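Local structure of OTU domain-containing protein wMelOTU (Wolbachia pipientis wMel, 6W9O) at residues Asp56-Ser61 with Arg131-Lys136; Leu62-Gly67 with Asn199-Lys204; Asn77-Phe82 with Asp111-Asp116; Lys140-Glu145 with Asn172-Asp177; Ile184-Lys187 with His191-Pro194. The protein probably removes ubiquitin from modified proteins, as a bacterial effector deubiquitinase of the OTU family of cysteine proteases. One frame throughout, in Å; residues are numbered along the deposited sequence. Where two conformers were deposited one is given.

Contact 1 of 5, residues Asp56-Ser61 with Arg131-Lys136; sequences DSFRQS and RILCEK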
# COMPACT_ATOMS: atom_id res chain seq x y z
N ASP A 56 -5.96 4.17 -1.79
CA ASP A 56 -6.91 4.54 -0.73
C ASP A 56 -6.74 3.63 0.49
O ASP A 56 -6.90 4.11 1.65
CB ASP A 56 -8.33 4.44 -1.27
CG ASP A 56 -9.35 5.11 -0.36
OD1 ASP A 56 -9.11 6.31 -0.05
OD2 ASP A 56 -10.42 4.52 -0.04
N SER A 57 -6.47 2.35 0.30
CA SER A 57 -6.24 1.47 1.46
C SER A 57 -4.97 1.86 2.19
O SER A 57 -4.96 1.98 3.44
CB SER A 57 -6.11 0.02 0.96
OG SER A 57 -7.33 -0.41 0.38
N PHE A 58 -3.89 2.12 1.45
CA PHE A 58 -2.64 2.58 2.06
C PHE A 58 -2.85 3.88 2.81
O PHE A 58 -2.39 4.03 3.94
CB PHE A 58 -1.58 2.76 0.95
CG PHE A 58 -0.19 3.04 1.44
CD1 PHE A 58 0.78 2.02 1.49
CD2 PHE A 58 0.19 4.34 1.83
CE1 PHE A 58 2.07 2.30 1.97
CE2 PHE A 58 1.50 4.60 2.26
CZ PHE A 58 2.40 3.54 2.36
N ARG A 59 -3.55 4.83 2.19
CA ARG A 59 -3.82 6.14 2.85
C ARG A 59 -4.52 5.95 4.18
O ARG A 59 -4.21 6.67 5.15
CB ARG A 59 -4.75 6.96 1.91
CG ARG A 59 -5.48 8.14 2.59
CD ARG A 59 -6.45 8.78 1.64
NE ARG A 59 -7.74 8.10 1.68
CZ ARG A 59 -8.67 8.26 2.63
NH1 ARG A 59 -8.45 9.03 3.70
NH2 ARG A 59 -9.84 7.63 2.50
N GLN A 60 -5.56 5.09 4.22
CA GLN A 60 -6.34 5.00 5.45
C GLN A 60 -5.52 4.39 6.56
O GLN A 60 -5.61 4.84 7.72
CB GLN A 60 -7.62 4.19 5.21
CG GLN A 60 -8.66 4.96 4.35
CD GLN A 60 -9.89 4.12 4.19
OE1 GLN A 60 -10.51 3.73 5.18
NE2 GLN A 60 -10.24 3.78 2.94
N SER A 61 -4.74 3.35 6.26
CA SER A 61 -3.95 2.74 7.33
C SER A 61 -2.83 3.68 7.75
O SER A 61 -2.56 3.83 8.97
CB SER A 61 -3.43 1.37 6.82
OG SER A 61 -2.49 0.83 7.75
N ARG A 131 6.36 -0.21 -2.63
CA ARG A 131 7.76 -0.01 -2.28
C ARG A 131 8.15 1.47 -2.34
O ARG A 131 8.86 1.98 -1.44
CB ARG A 131 8.63 -0.86 -3.22
CG ARG A 131 10.11 -0.69 -2.93
CD ARG A 131 10.93 -1.80 -3.68
NE ARG A 131 12.34 -1.61 -3.42
CZ ARG A 131 13.29 -2.41 -3.92
NH1 ARG A 131 12.94 -3.44 -4.66
NH2 ARG A 131 14.56 -2.17 -3.65
N ILE A 132 7.65 2.19 -3.35
CA ILE A 132 7.92 3.63 -3.45
C ILE A 132 7.34 4.36 -2.25
O ILE A 132 7.99 5.23 -1.66
CB ILE A 132 7.32 4.20 -4.76
CG1 ILE A 132 8.05 3.64 -5.98
CG2 ILE A 132 7.32 5.77 -4.68
CD1 ILE A 132 7.26 3.89 -7.31
N LEU A 133 6.10 4.03 -1.86
CA LEU A 133 5.48 4.78 -0.76
C LEU A 133 6.09 4.40 0.58
O LEU A 133 6.13 5.24 1.51
CB LEU A 133 3.97 4.53 -0.77
CG LEU A 133 3.28 4.96 -2.07
CD1 LEU A 133 1.82 4.54 -2.04
CD2 LEU A 133 3.46 6.50 -2.24
N CYS A 134 6.55 3.16 0.75
CA CYS A 134 7.21 2.77 1.99
C CYS A 134 8.48 3.60 2.15
O CYS A 134 8.81 4.08 3.26
CB CYS A 134 7.59 1.28 1.89
SG CYS A 134 6.18 0.24 2.29
N GLU A 135 9.21 3.80 1.05
CA GLU A 135 10.42 4.62 1.09
C GLU A 135 10.10 6.08 1.45
O GLU A 135 10.80 6.69 2.29
CB GLU A 135 11.12 4.53 -0.28
CG GLU A 135 12.06 5.70 -0.60
CD GLU A 135 13.39 5.53 0.01
OE1 GLU A 135 14.10 6.56 0.18
OE2 GLU A 135 13.71 4.37 0.33
N LYS A 136 9.06 6.66 0.86
CA LYS A 136 8.75 8.06 1.14
C LYS A 136 8.26 8.25 2.58
O LYS A 136 8.71 9.18 3.27
CB LYS A 136 7.69 8.60 0.18
CG LYS A 136 7.35 10.07 0.59
CD LYS A 136 6.77 10.85 -0.57
CE LYS A 136 6.62 12.32 -0.13
NZ LYS A 136 6.12 13.14 -1.26

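Contact 2 of 5, residues Leu62-Gly67 with Asn199-Lys204; sequences LEQQTG and NKSSAK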
# COMPACT_ATOMS: atom_id res chain seq x y z
N LEU A 62 -2.23 4.40 6.79
CA LEU A 62 -1.20 5.39 7.14
C LEU A 62 -1.75 6.44 8.09
O LEU A 62 -1.10 6.80 9.08
CB LEU A 62 -0.67 6.06 5.86
CG LEU A 62 0.46 7.08 6.08
CD1 LEU A 62 1.73 6.35 6.48
CD2 LEU A 62 0.65 7.94 4.82
N GLU A 63 -2.95 6.95 7.81
CA GLU A 63 -3.47 8.02 8.65
C GLU A 63 -3.73 7.48 10.06
O GLU A 63 -3.43 8.14 11.07
CB GLU A 63 -4.76 8.60 8.05
CG GLU A 63 -5.27 9.73 8.99
CD GLU A 63 -6.51 10.45 8.51
OE1 GLU A 63 -6.92 10.23 7.32
OE2 GLU A 63 -7.07 11.26 9.25
N GLN A 64 -4.31 6.28 10.15
CA GLN A 64 -4.64 5.79 11.48
C GLN A 64 -3.38 5.48 12.28
O GLN A 64 -3.33 5.73 13.49
CB GLN A 64 -5.49 4.53 11.31
CG GLN A 64 -6.10 4.08 12.59
CD GLN A 64 -7.14 2.99 12.35
OE1 GLN A 64 -6.78 1.87 12.31
NE2 GLN A 64 -8.41 3.35 12.25
N GLN A 65 -2.37 4.91 11.64
CA GLN A 65 -1.15 4.46 12.32
C GLN A 65 -0.26 5.64 12.68
O GLN A 65 0.31 5.67 13.79
CB GLN A 65 -0.33 3.53 11.40
CG GLN A 65 -1.00 2.16 11.18
CD GLN A 65 -1.04 1.36 12.47
OE1 GLN A 65 -1.92 1.57 13.31
NE2 GLN A 65 -0.06 0.49 12.69
N THR A 66 -0.08 6.61 11.75
CA THR A 66 0.91 7.68 11.98
C THR A 66 0.33 9.08 12.09
O THR A 66 1.05 10.02 12.49
CB THR A 66 1.95 7.72 10.84
OG1 THR A 66 1.32 8.28 9.65
CG2 THR A 66 2.50 6.35 10.53
N GLY A 67 -0.96 9.25 11.78
CA GLY A 67 -1.55 10.55 11.75
C GLY A 67 -1.31 11.31 10.47
O GLY A 67 -1.90 12.38 10.28
N ASN A 199 -9.18 0.05 18.01
CA ASN A 199 -8.65 0.83 19.12
C ASN A 199 -8.25 2.22 18.67
O ASN A 199 -8.18 3.11 19.53
CB ASN A 199 -7.40 0.12 19.69
CG ASN A 199 -7.74 -1.15 20.45
OD1 ASN A 199 -8.80 -1.25 21.05
ND2 ASN A 199 -6.81 -2.12 20.47
N LYS A 200 -7.99 2.42 17.39
CA LYS A 200 -7.50 3.69 16.84
C LYS A 200 -8.56 4.39 16.01
O LYS A 200 -8.24 5.35 15.28
CB LYS A 200 -6.24 3.44 16.00
CG LYS A 200 -5.17 2.76 16.86
CD LYS A 200 -3.85 2.62 16.04
CE LYS A 200 -2.84 1.87 16.89
NZ LYS A 200 -1.52 1.77 16.18
N SER A 201 -9.79 3.87 16.02
CA SER A 201 -10.89 4.39 15.22
C SER A 201 -11.88 5.13 16.10
O SER A 201 -12.13 4.72 17.23
CB SER A 201 -11.68 3.28 14.54
OG SER A 201 -10.83 2.42 13.81
N SER A 202 -12.47 6.21 15.59
CA SER A 202 -13.47 6.93 16.36
C SER A 202 -14.76 6.12 16.43
O SER A 202 -14.99 5.22 15.60
CB SER A 202 -13.81 8.29 15.72
OG SER A 202 -14.51 8.05 14.47
N ALA A 203 -15.62 6.44 17.38
CA ALA A 203 -16.87 5.72 17.50
C ALA A 203 -17.70 5.91 16.25
O ALA A 203 -18.36 4.97 15.78
CB ALA A 203 -17.64 6.21 18.73
N LYS A 204 -17.67 7.13 15.68
CA LYS A 204 -18.43 7.38 14.45
C LYS A 204 -17.92 6.53 13.30
O LYS A 204 -18.73 5.99 12.52
CB LYS A 204 -18.36 8.86 14.06
O HOH W 1 -0.28 -0.99 15.15
O HOH W 2 -0.11 4.08 15.97

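Contact 3 of 5, residues Asn77-Phe82 with Asp111-Asp116; sequences NDCREF and DNYTAD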
# COMPACT_ATOMS: atom_id res chain seq x y z
N ASN A 77 0.86 10.85 -7.14
CA ASN A 77 1.87 11.84 -7.52
C ASN A 77 3.25 11.52 -6.93
O ASN A 77 4.27 11.80 -7.57
CB ASN A 77 1.42 13.22 -7.06
CG ASN A 77 2.23 14.28 -7.72
OD1 ASN A 77 2.11 14.49 -8.95
ND2 ASN A 77 3.06 14.98 -6.92
N ASP A 78 3.29 10.94 -5.73
CA ASP A 78 4.57 10.52 -5.13
C ASP A 78 5.23 9.46 -6.00
O ASP A 78 6.46 9.43 -6.15
CB ASP A 78 4.32 9.88 -3.75
CG ASP A 78 3.83 10.88 -2.66
OD1 ASP A 78 4.10 12.10 -2.76
OD2 ASP A 78 3.18 10.35 -1.72
N CYS A 79 4.41 8.63 -6.65
CA CYS A 79 4.99 7.59 -7.51
C CYS A 79 5.45 8.19 -8.82
O CYS A 79 6.52 7.84 -9.33
CB CYS A 79 3.93 6.49 -7.74
SG CYS A 79 3.57 5.58 -6.18
N ARG A 80 4.67 9.15 -9.36
CA ARG A 80 5.14 9.88 -10.53
C ARG A 80 6.47 10.55 -10.25
O ARG A 80 7.39 10.52 -11.08
CB ARG A 80 4.11 10.96 -10.91
CG ARG A 80 4.55 11.86 -12.01
CD ARG A 80 3.46 12.88 -12.30
NE ARG A 80 3.94 13.94 -13.16
CZ ARG A 80 3.67 14.00 -14.47
NH1 ARG A 80 2.90 13.05 -15.04
NH2 ARG A 80 4.15 15.00 -15.21
N GLU A 81 6.57 11.23 -9.11
CA GLU A 81 7.81 11.94 -8.80
C GLU A 81 8.97 10.97 -8.64
O GLU A 81 10.08 11.24 -9.11
CB GLU A 81 7.59 12.73 -7.50
CG GLU A 81 6.67 13.91 -7.73
CD GLU A 81 6.56 14.83 -6.51
OE1 GLU A 81 6.89 14.41 -5.39
OE2 GLU A 81 6.11 15.98 -6.72
N PHE A 82 8.74 9.84 -7.97
CA PHE A 82 9.78 8.83 -7.88
C PHE A 82 10.32 8.45 -9.25
O PHE A 82 11.54 8.37 -9.47
CB PHE A 82 9.22 7.62 -7.12
CG PHE A 82 10.22 6.52 -6.92
CD1 PHE A 82 10.90 6.39 -5.72
CD2 PHE A 82 10.46 5.58 -7.95
CE1 PHE A 82 11.83 5.36 -5.51
CE2 PHE A 82 11.35 4.54 -7.75
CZ PHE A 82 12.06 4.42 -6.54
N ASP A 111 8.76 7.31 -19.01
CA ASP A 111 7.89 8.43 -19.34
C ASP A 111 6.43 8.01 -19.45
O ASP A 111 5.54 8.72 -18.97
CB ASP A 111 8.37 9.15 -20.60
CG ASP A 111 9.67 9.85 -20.37
OD1 ASP A 111 10.51 9.83 -21.29
OD2 ASP A 111 9.88 10.39 -19.25
N ASN A 112 6.15 6.85 -20.07
CA ASN A 112 4.78 6.35 -20.09
C ASN A 112 4.24 6.17 -18.68
O ASN A 112 3.08 6.53 -18.40
CB ASN A 112 4.70 5.03 -20.83
CG ASN A 112 4.98 5.18 -22.29
OD1 ASN A 112 5.21 4.20 -22.99
ND2 ASN A 112 4.96 6.42 -22.77
N TYR A 113 5.06 5.62 -17.77
CA TYR A 113 4.64 5.44 -16.38
C TYR A 113 4.25 6.77 -15.74
O TYR A 113 3.25 6.84 -15.02
CB TYR A 113 5.79 4.81 -15.57
CG TYR A 113 5.47 4.58 -14.10
CD1 TYR A 113 5.62 5.60 -13.14
CD2 TYR A 113 4.99 3.35 -13.66
CE1 TYR A 113 5.31 5.37 -11.80
CE2 TYR A 113 4.67 3.12 -12.32
CZ TYR A 113 4.86 4.14 -11.39
OH TYR A 113 4.55 3.92 -10.04
N THR A 114 5.05 7.83 -15.97
CA THR A 114 4.75 9.09 -15.28
C THR A 114 3.38 9.63 -15.69
O THR A 114 2.72 10.30 -14.90
CB THR A 114 5.86 10.13 -15.51
OG1 THR A 114 5.88 10.50 -16.90
CG2 THR A 114 7.23 9.56 -15.18
N ALA A 115 2.94 9.33 -16.91
CA ALA A 115 1.58 9.70 -17.30
C ALA A 115 0.56 8.71 -16.76
O ALA A 115 -0.47 9.11 -16.19
CB ALA A 115 1.47 9.79 -18.82
N ASP A 116 0.82 7.41 -16.94
CA ASP A 116 -0.18 6.40 -16.61
C ASP A 116 -0.48 6.34 -15.12
O ASP A 116 -1.63 6.05 -14.74
CB ASP A 116 0.29 5.02 -17.08
CG ASP A 116 -0.88 4.01 -17.22
OD1 ASP A 116 -1.97 4.40 -17.75
OD2 ASP A 116 -0.71 2.84 -16.80

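Contact 4 of 5, residues Lys140-Glu145 with Asn172-Asp177; sequences KLHVIE and NKVDYD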
# COMPACT_ATOMS: atom_id res chain seq x y z
N LYS A 140 6.58 0.24 6.79
CA LYS A 140 6.57 -1.11 6.19
C LYS A 140 5.13 -1.40 5.83
O LYS A 140 4.22 -1.01 6.55
CB LYS A 140 7.00 -2.17 7.21
CG LYS A 140 8.43 -2.02 7.64
CD LYS A 140 8.63 -2.59 9.05
CE LYS A 140 8.35 -1.47 10.06
NZ LYS A 140 8.79 -1.75 11.47
N LEU A 141 4.90 -2.07 4.69
CA LEU A 141 3.55 -2.36 4.24
C LEU A 141 3.30 -3.87 4.40
O LEU A 141 3.99 -4.70 3.78
CB LEU A 141 3.44 -2.00 2.76
CG LEU A 141 2.19 -2.50 2.08
CD1 LEU A 141 0.90 -1.97 2.70
CD2 LEU A 141 2.23 -2.05 0.58
N HIS A 142 2.31 -4.23 5.21
CA HIS A 142 1.89 -5.61 5.41
C HIS A 142 0.66 -5.86 4.55
O HIS A 142 -0.32 -5.11 4.61
CB HIS A 142 1.49 -5.75 6.89
CG HIS A 142 0.82 -7.04 7.24
ND1 HIS A 142 -0.24 -7.07 8.13
CD2 HIS A 142 0.98 -8.32 6.78
CE1 HIS A 142 -0.64 -8.33 8.27
NE2 HIS A 142 0.06 -9.10 7.43
N VAL A 143 0.75 -6.87 3.67
CA VAL A 143 -0.37 -7.27 2.82
C VAL A 143 -0.79 -8.65 3.26
O VAL A 143 0.05 -9.57 3.32
CB VAL A 143 0.03 -7.27 1.34
CG1 VAL A 143 -1.23 -7.58 0.51
CG2 VAL A 143 0.66 -5.94 0.91
N ILE A 144 -2.08 -8.83 3.56
CA ILE A 144 -2.63 -10.17 3.78
C ILE A 144 -3.20 -10.62 2.45
O ILE A 144 -4.12 -9.96 1.94
CB ILE A 144 -3.73 -10.13 4.84
CG1 ILE A 144 -3.18 -9.62 6.18
CG2 ILE A 144 -4.25 -11.54 5.05
CD1 ILE A 144 -4.26 -9.60 7.35
N GLU A 145 -2.63 -11.67 1.86
CA GLU A 145 -3.07 -12.16 0.54
C GLU A 145 -3.84 -13.43 0.75
O GLU A 145 -3.34 -14.36 1.38
CB GLU A 145 -1.85 -12.51 -0.30
CG GLU A 145 -0.98 -11.38 -0.69
CD GLU A 145 -0.00 -11.73 -1.82
OE1 GLU A 145 -0.18 -12.79 -2.47
OE2 GLU A 145 0.93 -10.92 -2.07
N ASN A 172 10.99 -11.94 10.12
CA ASN A 172 10.22 -10.76 9.76
C ASN A 172 8.76 -10.99 10.10
O ASN A 172 7.87 -10.90 9.25
CB ASN A 172 10.37 -10.43 8.27
CG ASN A 172 11.77 -10.01 7.92
OD1 ASN A 172 12.18 -8.89 8.20
ND2 ASN A 172 12.52 -10.91 7.29
N LYS A 173 8.49 -11.31 11.36
CA LYS A 173 7.11 -11.52 11.77
C LYS A 173 6.35 -10.21 11.70
O LYS A 173 6.88 -9.13 12.00
CB LYS A 173 7.06 -12.09 13.21
CG LYS A 173 7.80 -13.39 13.43
CD LYS A 173 7.48 -14.05 14.79
CE LYS A 173 8.21 -15.35 15.00
NZ LYS A 173 9.69 -15.19 15.19
N VAL A 174 5.08 -10.28 11.30
CA VAL A 174 4.25 -9.09 11.29
C VAL A 174 4.08 -8.62 12.72
O VAL A 174 3.79 -9.43 13.60
CB VAL A 174 2.88 -9.44 10.70
CG1 VAL A 174 1.98 -8.22 10.68
CG2 VAL A 174 3.07 -10.01 9.25
N ASP A 175 4.19 -7.32 12.94
CA ASP A 175 4.06 -6.76 14.29
C ASP A 175 2.82 -5.88 14.23
O ASP A 175 2.86 -4.80 13.64
CB ASP A 175 5.29 -5.90 14.59
CG ASP A 175 5.29 -5.36 15.99
OD1 ASP A 175 4.22 -5.35 16.64
OD2 ASP A 175 6.40 -4.99 16.45
N TYR A 176 1.73 -6.31 14.89
CA TYR A 176 0.49 -5.55 14.90
C TYR A 176 0.48 -4.44 15.95
O TYR A 176 -0.54 -3.75 16.08
CB TYR A 176 -0.67 -6.51 15.13
CG TYR A 176 -0.98 -7.42 13.94
CD1 TYR A 176 -1.72 -6.92 12.87
CD2 TYR A 176 -0.58 -8.73 13.91
CE1 TYR A 176 -2.05 -7.70 11.78
CE2 TYR A 176 -0.91 -9.55 12.80
CZ TYR A 176 -1.65 -9.00 11.79
OH TYR A 176 -1.99 -9.80 10.67
N ASP A 177 1.59 -4.25 16.67
CA ASP A 177 1.72 -3.15 17.62
C ASP A 177 2.73 -2.11 17.15
O ASP A 177 3.11 -1.24 17.93
CB ASP A 177 2.14 -3.68 18.99
CG ASP A 177 1.09 -4.61 19.57
OD1 ASP A 177 -0.07 -4.17 19.74
OD2 ASP A 177 1.38 -5.80 19.79

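Contact 5 of 5, residues Ile184-Lys187 with His191-Pro194; sequences IINK and HFEP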
# COMPACT_ATOMS: atom_id res chain seq x y z
N ILE A 184 -2.91 -3.77 4.77
CA ILE A 184 -4.00 -3.85 3.79
C ILE A 184 -4.26 -5.31 3.51
O ILE A 184 -3.43 -6.19 3.78
CB ILE A 184 -3.70 -3.08 2.49
CG1 ILE A 184 -2.58 -3.80 1.72
CG2 ILE A 184 -3.33 -1.61 2.78
CD1 ILE A 184 -2.23 -3.04 0.41
N ILE A 185 -5.46 -5.58 3.02
CA ILE A 185 -5.86 -6.96 2.72
C ILE A 185 -6.19 -7.08 1.24
O ILE A 185 -6.77 -6.16 0.65
CB ILE A 185 -6.98 -7.44 3.67
CG1 ILE A 185 -7.36 -8.91 3.45
CG2 ILE A 185 -8.19 -6.55 3.62
CD1 ILE A 185 -7.99 -9.54 4.78
N ASN A 186 -5.72 -8.17 0.64
CA ASN A 186 -5.80 -8.40 -0.83
C ASN A 186 -6.65 -9.64 -1.06
O ASN A 186 -6.17 -10.78 -0.95
CB ASN A 186 -4.36 -8.58 -1.32
CG ASN A 186 -4.23 -8.89 -2.80
OD1 ASN A 186 -3.27 -9.57 -3.20
ND2 ASN A 186 -5.17 -8.43 -3.62
N LYS A 187 -7.93 -9.45 -1.40
CA LYS A 187 -8.77 -10.64 -1.59
C LYS A 187 -8.42 -11.43 -2.86
O LYS A 187 -8.63 -12.63 -2.91
CB LYS A 187 -10.24 -10.28 -1.56
CG LYS A 187 -10.65 -9.35 -2.67
CD LYS A 187 -12.19 -9.29 -2.73
CE LYS A 187 -12.67 -8.11 -3.54
NZ LYS A 187 -14.01 -7.64 -3.01
N HIS A 191 -7.11 -6.19 -5.98
CA HIS A 191 -8.19 -5.62 -5.17
C HIS A 191 -7.72 -5.52 -3.73
O HIS A 191 -7.30 -6.54 -3.15
CB HIS A 191 -9.39 -6.54 -5.25
CG HIS A 191 -9.99 -6.56 -6.61
ND1 HIS A 191 -11.14 -5.87 -6.93
CD2 HIS A 191 -9.61 -7.22 -7.73
CE1 HIS A 191 -11.44 -6.10 -8.21
NE2 HIS A 191 -10.49 -6.88 -8.72
N PHE A 192 -7.82 -4.32 -3.14
CA PHE A 192 -7.33 -4.11 -1.78
C PHE A 192 -8.37 -3.38 -0.95
O PHE A 192 -9.15 -2.57 -1.45
CB PHE A 192 -6.06 -3.24 -1.81
CG PHE A 192 -4.93 -3.91 -2.54
CD1 PHE A 192 -4.17 -4.87 -1.89
CD2 PHE A 192 -4.67 -3.60 -3.86
CE1 PHE A 192 -3.17 -5.54 -2.57
CE2 PHE A 192 -3.67 -4.28 -4.59
CZ PHE A 192 -2.89 -5.26 -3.93
N GLU A 193 -8.32 -3.63 0.36
CA GLU A 193 -9.05 -2.86 1.38
C GLU A 193 -8.09 -2.59 2.51
O GLU A 193 -7.12 -3.33 2.71
CB GLU A 193 -10.21 -3.70 1.94
CG GLU A 193 -11.41 -3.91 0.99
CD GLU A 193 -12.03 -5.32 1.17
OE1 GLU A 193 -11.29 -6.31 1.05
OE2 GLU A 193 -13.23 -5.44 1.44
N PRO A 194 -8.30 -1.53 3.29
CA PRO A 194 -7.44 -1.26 4.44
C PRO A 194 -7.81 -2.23 5.56
O PRO A 194 -8.97 -2.59 5.77
CB PRO A 194 -7.81 0.19 4.83
CG PRO A 194 -9.25 0.30 4.47
CD PRO A 194 -9.37 -0.51 3.13
O HOH W 3 -9.32 -6.99 -0.57

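Contact 1 of 5, residues Asp56-Ser61 with Arg131-Lys136
The helical core of the OTU fold holds a small example of aliphatic-on-aromatic packing, in which F58 of helix 53-66 offers one ring face to L133 of helix 126-137. L133 CB sits 3.6 Å from F58 CZ, near the outer end of the ring, and its line to the ring centroid is 29° off the normal, a CH-pi contact. One branch goes further inward: L133 CD1 stands over the middle of the same face. F58 reaches across because its CG lies anti to the backbone N (chi1 -172°), which carries the ring off the helix toward L133. In OTU proteases the helix corresponding to 53-66 is headed by the nucleophilic cysteine, and here its F58 side is packed into the interior, V182 and V139 also touching the F58 side chain. Beside L133, C134 turns its sulfur to L141 of the following strand. Elsewhere on helix 53-66, R59 holds D56 side-on. R59 NE and R59 NH2 both bond to D56 OD1, at 2.8 Å and 3.0 Å, in the guanidinium plane and from the same face of the carboxylate. D56 OD2 accepts from the backbone N of I48, which ties the start of the helix to the preceding loop.

Contact 2 of 5, residues Leu62-Gly67 with Asn199-Lys204
K200 NZ is gripped by three acceptors at once, one of them Q65 OE1 at 2.9 Å. Two waters supply the others. The first, 2.7 Å from K200 NZ, donates in turn to the backbone O of Q65; the second, 3.2 Å from K200 NZ, accepts from Q65 NE2 as well. The lysine meets the amide oxygen with a C=O...N angle of 126° and tilted 34° out of the carbonyl plane. Q65 leaves its helix pointing away from the other segment, but a bend at chi2 (-66°) swings the amide back to the ammonium group, while K200 runs extended to reach it. T181 O takes a further bond from Q65 NE2, and with both ends of the amide engaged its flip is settled. Q64 slants across, its CG 3.5 Å from K200 CB. The extended Q64 puts its OE1 on the backbone N of D197 and its NE2 3.0 Å from S201 OG, a hydroxyl already bonded to D197 O and to Y43 OH. The C-terminal end of helix 53-66 is thereby joined to the segment that follows strand 191-197. Charge, amide dipoles and water share the work at this surface, so K200 probably keeps much of its hydration while paired.

Contact 3 of 5, residues Asn77-Phe82 with Asp111-Asp116
R80 CG points opposite its own amide nitrogen (chi1 174°) as the side chain leaves helix 72-84, and the chain stays extended as far as NE, crossing the side chain of T114 at about a right angle. Beyond CB, R80 CG lies 3.8 Å from T114 O, with T114 CB a little farther off. R80 CD then passes 3.7 Å from T114 O. At the tip the guanidinium has turned so that T114 CB lies over one of its faces, and R80 NH1 comes 2.8 Å from T114 O, a weak hydrogen bond because the N-H...O angle is only 126°. The target is a backbone carbonyl in the last turn of helix 105-116. The two helices form an antiparallel pair within the helical part of the OTU domain, their short axes 166° apart in direction and 8.8 Å apart at closest approach. They draw nearest at R80 and T114, whose CA atoms are 4.8 Å apart. T114 OG1 turns back to its own helix and bonds to D111 O at 2.8 Å, leaving the arginine to the carbonyl. On the inner side of the pair Y113 reaches toward C79. Y113 CE1 brings the edge of the ring to 3.7 Å from C79 O, near the ring plane, and Y113 OH touches C79 CB at 3.5 Å. Y113 OH hydrogen-bonds to E129 of helix 126-137, while F91 meets the Y113 ring edge-to-face.

Contact 4 of 5, residues Lys140-Glu145 with Asn172-Asp177
Two rings set nearly perpendicular, H142 and Y176, share one valine as a wedge. Their planes stand 80° apart with centroids 5.5 Å from each other, an oblique pairing. V174 CG1 lies over the centre of the imidazole, 3.6 Å from the centroid of H142 and 13° off its normal, a CH-pi contact squarely over the face. The same methyl sits above the phenol ring of Y176, offset toward the rim. The second branch, V174 CG2, completes the cover at 3.6 Å from H142 NE2. Strand 140-146 is an inner strand of the central OTU sheet, and the loop 172-177, leading to strand 181-188, is laid over the face from which H142 projects. Y176 OH arrives at the edge of the imidazole, near its plane, 3.1 Å from H142 CE1, and also meets I144 CD1 at 4.0 Å. The imidazole has little freedom to rotate, since its ND1 is bonded to H183 and its NE2 to H157. The Y176 ring also meets that of H183, almost parallel to it. Within the loop an Asx turn shapes the chain, the backbone N of D177 bonding to D175 OD1 at 2.9 Å.

Contact 5 of 5, residues Ile184-Lys187 with His191-Pro194
A trans first torsion (chi1 178°) swings the N186 amide toward F192, which directs its ring away from its own carbonyl carbon (chi1 -63°), and the two groups come to lie one over the other. N186 ND2 is over a face of the phenyl ring, the amide and ring planes only 26° apart, and N186 CB touches F192 CE1 at 3.5 Å. The amide does double duty: N186 ND2 donates to H191 O at 2.9 Å, from above that carbonyl's plane, and also bonds to G189 O in the turn between the strands. I184 approaches the same ring obliquely, its CD1 3.5 Å from F192 CD1. Strands 181-188 and 191-197 make an antiparallel hairpin in which I185 and E193 are a hydrogen-bonded pair, I185 N to E193 O at 2.8 Å and E193 N to I185 O at 3.0 Å. I185 O also meets F192 CA at 3.2 Å, a C-H...O contact. Nearer the turn, a water accepts from K187 N at 2.9 Å, and K187 CG packs against H191 CB at 4.0 Å. In OTU proteases the strand corresponding to 191-197 brings in the active-site histidine. Within the sheet this hairpin lies between strand 140-146, which bonds to I184 and N186, and strand 42-44, whose V44 touches I185 and E193. On the face of I184 lies helix 53-66, with its F54 ring set edge-to-face against F192.

In the fold
Contacts 1 and 5 are buried: contact 1 is a ring-to-aliphatic junction between helices, contact 5 a hairpin held mostly by backbone bonds, and S57 packs helix 53-66 against that hairpin. Contact 4 is partly buried, its polar ring partners lying outside its segments; it shares the sheet with contact 5, strands 140-146 and 181-188 being neighbours. Contact 3, also partly buried, touches contact 1 through the K136-D78 salt bridge and I132 packing on F82. Contact 2 lies at the surface, relies on lysine, amides and water, and uses the far end of the helix that serves contact 1. Contacts 2 and 3 lie on opposite sides of the chain's centre, their own centres about 29 Å apart.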